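Local coordinates for inositol 2-dehydrogenase/D-chiro-inositol 3-dehydrogenase (Lactobacillus casei, PDB 4MIY), which oxidises myo-inositol and D-chiro-inositol to their keto forms, passing the hydride to NAD, at residues Val2-Gly11 with Gly27-Asp35. Residues are numbered along the deposited sequence; the frame is centred on the assembly and turned at random.
With NAD (nicotinamide-adenine-dinucleotide), chain E; SO4 (sulfate ion), chain I.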
ATOM      1  N   VAL A   2       6.405  45.226   1.661  1.00 37.45           N
ATOM      2  CA  VAL A   2       5.908  44.360   0.618  1.00 30.81           C
ATOM      3  C   VAL A   2       6.797  44.364  -0.596  1.00 30.18           C
ATOM      4  O   VAL A   2       7.256  45.395  -1.002  1.00 30.06           O
ATOM      5  CB  VAL A   2       4.527  44.781   0.273  1.00 29.93           C
ATOM      6  CG1 VAL A   2       3.966  43.979  -0.812  1.00 27.31           C
ATOM      7  CG2 VAL A   2       3.677  44.604   1.478  1.00 33.44           C
ATOM      8  N   VAL A   3       7.040  43.186  -1.154  1.00 20.52           N
ATOM      9  CA  VAL A   3       7.827  43.030  -2.359  1.00 20.38           C
ATOM     10  C   VAL A   3       6.987  43.418  -3.563  1.00 19.32           C
ATOM     11  O   VAL A   3       5.997  42.815  -3.818  1.00 20.39           O
ATOM     12  CB  VAL A   3       8.299  41.594  -2.554  1.00 19.89           C
ATOM     13  CG1 VAL A   3       9.003  41.463  -3.822  1.00 20.66           C
ATOM     14  CG2 VAL A   3       9.230  41.184  -1.434  1.00 20.77           C
ATOM     15  N   LYS A   4       7.416  44.453  -4.275  0.83 17.32           N
ATOM     16  CA  LYS A   4       6.675  44.963  -5.419  0.83 17.57           C
ATOM     17  C   LYS A   4       7.136  44.297  -6.696  0.83 17.80           C
ATOM     18  O   LYS A   4       8.277  44.335  -7.052  0.83 16.12           O
ATOM     19  CB  LYS A   4       6.852  46.472  -5.515  0.83 20.09           C
ATOM     20  CG  LYS A   4       6.302  47.203  -4.343  0.83 21.98           C
ATOM     21  CD  LYS A   4       6.192  48.659  -4.602  0.83 30.30           C
ATOM     22  CE  LYS A   4       5.282  49.292  -3.645  0.83 31.39           C
ATOM     23  NZ  LYS A   4       5.498  50.735  -3.846  0.83 38.21           N
ATOM     24  N   VAL A   5       6.182  43.679  -7.366  1.00 19.69           N
ATOM     25  CA  VAL A   5       6.469  42.776  -8.452  1.00 19.90           C
ATOM     26  C   VAL A   5       5.902  43.280  -9.782  1.00 18.98           C
ATOM     27  O   VAL A   5       4.811  43.755  -9.837  1.00 20.28           O
ATOM     28  CB  VAL A   5       5.893  41.373  -8.132  1.00 18.43           C
ATOM     29  CG1 VAL A   5       6.056  40.431  -9.264  1.00 20.30           C
ATOM     30  CG2 VAL A   5       6.570  40.813  -6.917  1.00 20.72           C
ATOM     31  N   GLY A   6       6.708  43.145 -10.821  1.00 19.74           N
ATOM     32  CA  GLY A   6       6.231  43.220 -12.170  1.00 20.82           C
ATOM     33  C   GLY A   6       6.199  41.860 -12.874  1.00 19.68           C
ATOM     34  O   GLY A   6       7.065  41.074 -12.715  1.00 22.99           O
ATOM     35  N   VAL A   7       5.177  41.649 -13.680  1.00 21.94           N
ATOM     36  CA  VAL A   7       5.009  40.420 -14.440  1.00 20.32           C
ATOM     37  C   VAL A   7       5.001  40.675 -15.943  1.00 21.46           C
ATOM     38  O   VAL A   7       4.230  41.424 -16.422  1.00 24.60           O
ATOM     39  CB  VAL A   7       3.722  39.715 -14.096  1.00 21.19           C
ATOM     40  CG1 VAL A   7       3.653  38.366 -14.781  1.00 19.38           C
ATOM     41  CG2 VAL A   7       3.534  39.571 -12.607  1.00 24.12           C
ATOM     42  N   ILE A   8       5.885  39.999 -16.629  1.00 22.34           N
ATOM     43  CA  ILE A   8       6.062  40.098 -18.046  1.00 24.17           C
ATOM     44  C   ILE A   8       5.572  38.811 -18.684  1.00 22.91           C
ATOM     45  O   ILE A   8       6.233  37.794 -18.642  1.00 24.74           O
ATOM     46  CB  ILE A   8       7.516  40.295 -18.369  1.00 21.64           C
ATOM     47  CG1 ILE A   8       8.046  41.520 -17.649  1.00 23.72           C
ATOM     48  CG2 ILE A   8       7.735  40.402 -19.881  1.00 26.72           C
ATOM     49  CD1 ILE A   8       9.476  41.548 -17.628  1.00 27.51           C
ATOM     50  N   GLY A   9       4.400  38.908 -19.270  1.00 24.95           N
ATOM     51  CA  GLY A   9       3.729  37.786 -19.862  1.00 25.58           C
ATOM     52  C   GLY A   9       2.592  37.426 -18.975  1.00 26.48           C
ATOM     53  O   GLY A   9       2.793  36.837 -17.939  1.00 26.37           O
ATOM     54  N   THR A  10       1.396  37.752 -19.384  1.00 25.98           N
ATOM     55  CA  THR A  10       0.238  37.457 -18.600  1.00 24.20           C
ATOM     56  C   THR A  10      -0.689  36.444 -19.280  1.00 26.22           C
ATOM     57  O   THR A  10      -1.833  36.684 -19.486  1.00 30.10           O
ATOM     58  CB  THR A  10      -0.524  38.734 -18.235  1.00 29.64           C
ATOM     59  OG1 THR A  10      -0.966  39.378 -19.417  1.00 30.15           O
ATOM     60  CG2 THR A  10       0.382  39.686 -17.541  1.00 27.65           C
ATOM     61  N   GLY A  11      -0.152  35.297 -19.592  1.00 23.44           N
ATOM     62  CA  GLY A  11      -0.945  34.222 -20.139  1.00 22.44           C
ATOM     63  C   GLY A  11      -1.352  33.295 -19.026  1.00 22.81           C
ATOM     64  O   GLY A  11      -1.609  33.715 -17.944  1.00 25.06           O
ATOM     65  N   GLY A  27       3.299  38.569   1.305  1.00 18.70           N
ATOM     66  CA  GLY A  27       4.428  39.467   1.243  1.00 18.32           C
ATOM     67  C   GLY A  27       4.719  40.129  -0.075  1.00 20.08           C
ATOM     68  O   GLY A  27       5.724  40.750  -0.203  1.00 21.34           O
ATOM     69  N   ALA A  28       3.824  40.005  -1.040  1.00 18.33           N
ATOM     70  CA  ALA A  28       4.077  40.604  -2.334  1.00 18.22           C
ATOM     71  C   ALA A  28       2.869  41.336  -2.881  1.00 20.79           C
ATOM     72  O   ALA A  28       1.772  41.141  -2.435  1.00 21.95           O
ATOM     73  CB  ALA A  28       4.497  39.560  -3.279  1.00 21.47           C
ATOM     74  N   GLU A  29       3.103  42.188  -3.859  1.00 21.40           N
ATOM     75  CA  GLU A  29       2.019  42.845  -4.608  1.00 23.70           C
ATOM     76  C   GLU A  29       2.430  43.047  -6.042  1.00 22.67           C
ATOM     77  O   GLU A  29       3.513  43.483  -6.299  1.00 20.97           O
ATOM     78  CB  GLU A  29       1.667  44.201  -4.011  1.00 25.60           C
ATOM     79  CG  GLU A  29       0.647  44.954  -4.790  1.00 27.39           C
ATOM     80  CD  GLU A  29       0.401  46.341  -4.238  1.00 36.35           C
ATOM     81  OE1 GLU A  29       1.273  46.848  -3.547  1.00 38.72           O
ATOM     82  OE2 GLU A  29      -0.663  46.911  -4.511  1.00 40.27           O
ATOM     83  N   VAL A  30       1.533  42.703  -6.962  1.00 20.69           N
ATOM     84  CA  VAL A  30       1.762  42.931  -8.369  1.00 22.50           C
ATOM     85  C   VAL A  30       1.342  44.359  -8.684  1.00 23.90           C
ATOM     86  O   VAL A  30       0.213  44.705  -8.550  1.00 25.10           O
ATOM     87  CB  VAL A  30       1.000  41.967  -9.275  1.00 18.36           C
ATOM     88  CG1 VAL A  30       1.420  42.151 -10.662  1.00 22.23           C
ATOM     89  CG2 VAL A  30       1.318  40.572  -8.921  1.00 27.16           C
ATOM     90  N   VAL A  31       2.327  45.163  -9.066  1.00 22.80           N
ATOM     91  CA  VAL A  31       2.133  46.574  -9.332  1.00 21.19           C
ATOM     92  C   VAL A  31       2.369  46.966 -10.785  1.00 27.22           C
ATOM     93  O   VAL A  31       2.143  48.085 -11.143  1.00 26.49           O
ATOM     94  CB  VAL A  31       3.056  47.446  -8.437  1.00 24.49           C
ATOM     95  CG1 VAL A  31       2.896  47.098  -7.009  1.00 24.50           C
ATOM     96  CG2 VAL A  31       4.442  47.276  -8.825  1.00 21.43           C
ATOM     97  N   ALA A  32       2.796  46.035 -11.617  1.00 23.61           N
ATOM     98  CA  ALA A  32       2.984  46.300 -13.039  1.00 27.54           C
ATOM     99  C   ALA A  32       2.874  45.009 -13.812  1.00 31.47           C
ATOM    100  O   ALA A  32       3.187  43.966 -13.298  1.00 25.39           O
ATOM    101  CB  ALA A  32       4.280  46.903 -13.294  1.00 25.44           C
ATOM    102  N   VAL A  33       2.443  45.128 -15.057  1.00 29.03           N
ATOM    103  CA  VAL A  33       2.349  44.012 -15.971  1.00 25.62           C
ATOM    104  C   VAL A  33       2.614  44.469 -17.384  1.00 30.91           C
ATOM    105  O   VAL A  33       2.429  45.615 -17.697  1.00 29.69           O
ATOM    106  CB  VAL A  33       0.932  43.326 -15.940  1.00 29.61           C
ATOM    107  CG1 VAL A  33       0.646  42.766 -14.636  1.00 29.05           C
ATOM    108  CG2 VAL A  33      -0.140  44.276 -16.267  1.00 31.92           C
ATOM    109  N   THR A  34       3.078  43.559 -18.218  1.00 26.52           N
ATOM    110  CA  THR A  34       3.117  43.786 -19.643  1.00 27.84           C
ATOM    111  C   THR A  34       2.928  42.480 -20.404  1.00 32.51           C
ATOM    112  O   THR A  34       3.313  41.436 -19.955  1.00 27.94           O
ATOM    113  CB  THR A  34       4.414  44.492 -20.076  1.00 27.75           C
ATOM    114  OG1 THR A  34       4.346  44.841 -21.454  1.00 32.40           O
ATOM    115  CG2 THR A  34       5.621  43.649 -19.874  1.00 28.68           C
ATOM    116  N   ASP A  35       2.357  42.576 -21.593  1.00 30.54           N
ATOM    117  CA  ASP A  35       2.159  41.436 -22.457  1.00 29.38           C
ATOM    118  C   ASP A  35       2.207  41.999 -23.896  1.00 32.31           C
ATOM    119  O   ASP A  35       1.838  43.124 -24.106  1.00 32.75           O
ATOM    120  CB  ASP A  35       0.797  40.833 -22.122  1.00 30.21           C
ATOM    121  CG  ASP A  35       0.590  39.430 -22.698  1.00 33.14           C
ATOM    122  OD1 ASP A  35       0.324  39.312 -23.874  1.00 33.11           O
ATOM    123  OD2 ASP A  35       0.658  38.443 -21.966  1.00 29.88           O
TER
HETATM  124  PA  NAD E 401       0.869  31.296 -22.732  1.00 26.89           P
HETATM  125  O1A NAD E 401       1.052  31.256 -24.170  1.00 29.83           O
HETATM  126  O2A NAD E 401      -0.378  31.148 -22.142  1.00 20.78           O
HETATM  127  O5B NAD E 401       1.229  32.726 -22.152  1.00 24.39           O
HETATM  128  C5B NAD E 401       2.346  33.442 -22.487  1.00 27.61           C
HETATM  129  C4B NAD E 401       2.001  34.937 -22.508  1.00 26.69           C
HETATM  130  O4B NAD E 401       3.174  35.602 -22.892  1.00 28.64           O
HETATM  131  C3B NAD E 401       1.032  35.358 -23.604  1.00 25.75           C
HETATM  132  O3B NAD E 401       0.057  36.158 -23.074  1.00 34.95           O
HETATM  133  C2B NAD E 401       1.867  36.072 -24.630  1.00 27.31           C
HETATM  134  O2B NAD E 401       1.155  37.071 -25.320  1.00 32.44           O
HETATM  135  C1B NAD E 401       2.912  36.695 -23.785  1.00 28.48           C
HETATM  136  N9A NAD E 401       4.147  37.015 -24.464  1.00 26.12           N
HETATM  137  C8A NAD E 401       4.768  36.348 -25.385  1.00 28.14           C
HETATM  138  N7A NAD E 401       5.930  36.899 -25.714  1.00 32.06           N
HETATM  139  C5A NAD E 401       6.061  37.973 -24.962  1.00 27.67           C
HETATM  140  C6A NAD E 401       7.016  39.050 -24.790  1.00 31.21           C
HETATM  141  N6A NAD E 401       8.142  39.126 -25.454  1.00 30.49           N
HETATM  142  N1A NAD E 401       6.752  39.938 -23.860  1.00 27.07           N
HETATM  143  C2A NAD E 401       5.681  39.934 -23.157  1.00 26.21           C
HETATM  144  N3A NAD E 401       4.750  39.013 -23.284  1.00 28.11           N
HETATM  145  C4A NAD E 401       4.899  38.030 -24.149  1.00 26.76           C
HETATM  146  O3  NAD E 401       1.981  30.309 -22.198  1.00 24.15           O
HETATM  147  PN  NAD E 401       2.187  29.799 -20.656  1.00 24.09           P
HETATM  148  O1N NAD E 401       1.625  28.459 -20.540  1.00 25.87           O
HETATM  149  O2N NAD E 401       1.551  30.692 -19.761  1.00 25.13           O
HETATM  150  O5D NAD E 401       3.689  29.590 -20.510  1.00 21.23           O
HETATM  151  C5D NAD E 401       4.506  30.702 -20.238  1.00 23.54           C
HETATM  152  C4D NAD E 401       5.847  30.277 -19.738  1.00 24.68           C
HETATM  153  O4D NAD E 401       5.633  29.562 -18.534  1.00 33.06           O
HETATM  154  C3D NAD E 401       6.531  29.372 -20.708  1.00 23.18           C
HETATM  155  O3D NAD E 401       7.899  29.627 -20.637  1.00 26.94           O
HETATM  156  C2D NAD E 401       6.182  28.010 -20.115  1.00 24.12           C
HETATM  157  O2D NAD E 401       7.174  27.136 -20.494  1.00 26.36           O
HETATM  158  C1D NAD E 401       6.230  28.296 -18.641  1.00 26.41           C
HETATM  159  N1N NAD E 401       5.497  27.302 -17.858  1.00 26.08           N
HETATM  160  C2N NAD E 401       6.120  26.626 -16.896  1.00 22.10           C
HETATM  161  C3N NAD E 401       5.503  25.644 -16.149  1.00 23.23           C
HETATM  162  C7N NAD E 401       6.246  24.914 -15.054  1.00 23.48           C
HETATM  163  O7N NAD E 401       7.203  25.381 -14.524  1.00 23.97           O
HETATM  164  N7N NAD E 401       5.758  23.791 -14.711  1.00 19.93           N
HETATM  165  C4N NAD E 401       4.161  25.403 -16.385  1.00 22.89           C
HETATM  166  C5N NAD E 401       3.553  26.134 -17.381  1.00 25.01           C
HETATM  167  C6N NAD E 401       4.249  27.065 -18.106  1.00 26.06           C
HETATM  168  S   SO4 I 405       0.157  39.831   3.075  0.54 19.71           S
HETATM  169  O1  SO4 I 405       1.352  40.167   2.423  0.54 20.89           O
HETATM  170  O2  SO4 I 405       0.303  38.629   3.818  0.54 19.75           O
HETATM  171  O3  SO4 I 405      -0.266  40.825   3.960  0.54 25.54           O
HETATM  172  O4  SO4 I 405      -0.868  39.781   2.126  0.54 25.20           O
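D35 turns its carboxylate back onto T10: OD2 accepts the T10 backbone N at 2.8 Å through its anti lone pair, while T10 OG1 donates to the same oxygen from above the carboxylate plane. The same carboxylate takes both adenosine ribose hydroxyls, NAD O2B on OD1 (2.8 Å) and O3B on OD2 (2.6 Å), a reach given by chi1 of -166°, which holds CG opposite the backbone N. Replacing this aspartate by an alanine is likely to leave both hydroxyls without their acceptor and T10 N without its side-chain partner. Behind this site, main-chain bonds such as V5 N to E29 O and T34 N to V7 O join parallel strands 3-8 and 28-34; a beta bulge at V31 makes V5 pair with V30 but G6 with A32. Beta-branched valines suit the extended buried chain: V7 CG2 meets V30 CG1 at 3.9 Å, and helix 12-24 covers both. I8 CG2 touches both T34 CG2 and the adenine. At the other end the backbone bonds hold, but side chains are more open to solvent: K4 NZ and E29 OE1 stay 5.7 Å apart, and V2 CG1 rests on the A28-E29 peptide. G11, where any CB would strike NAD O5B, precedes helix 12-24, which links the strands in the beta-alpha-beta unit of an NAD-binding Rossmann fold, whose second strand ends in a ribose-binding acid.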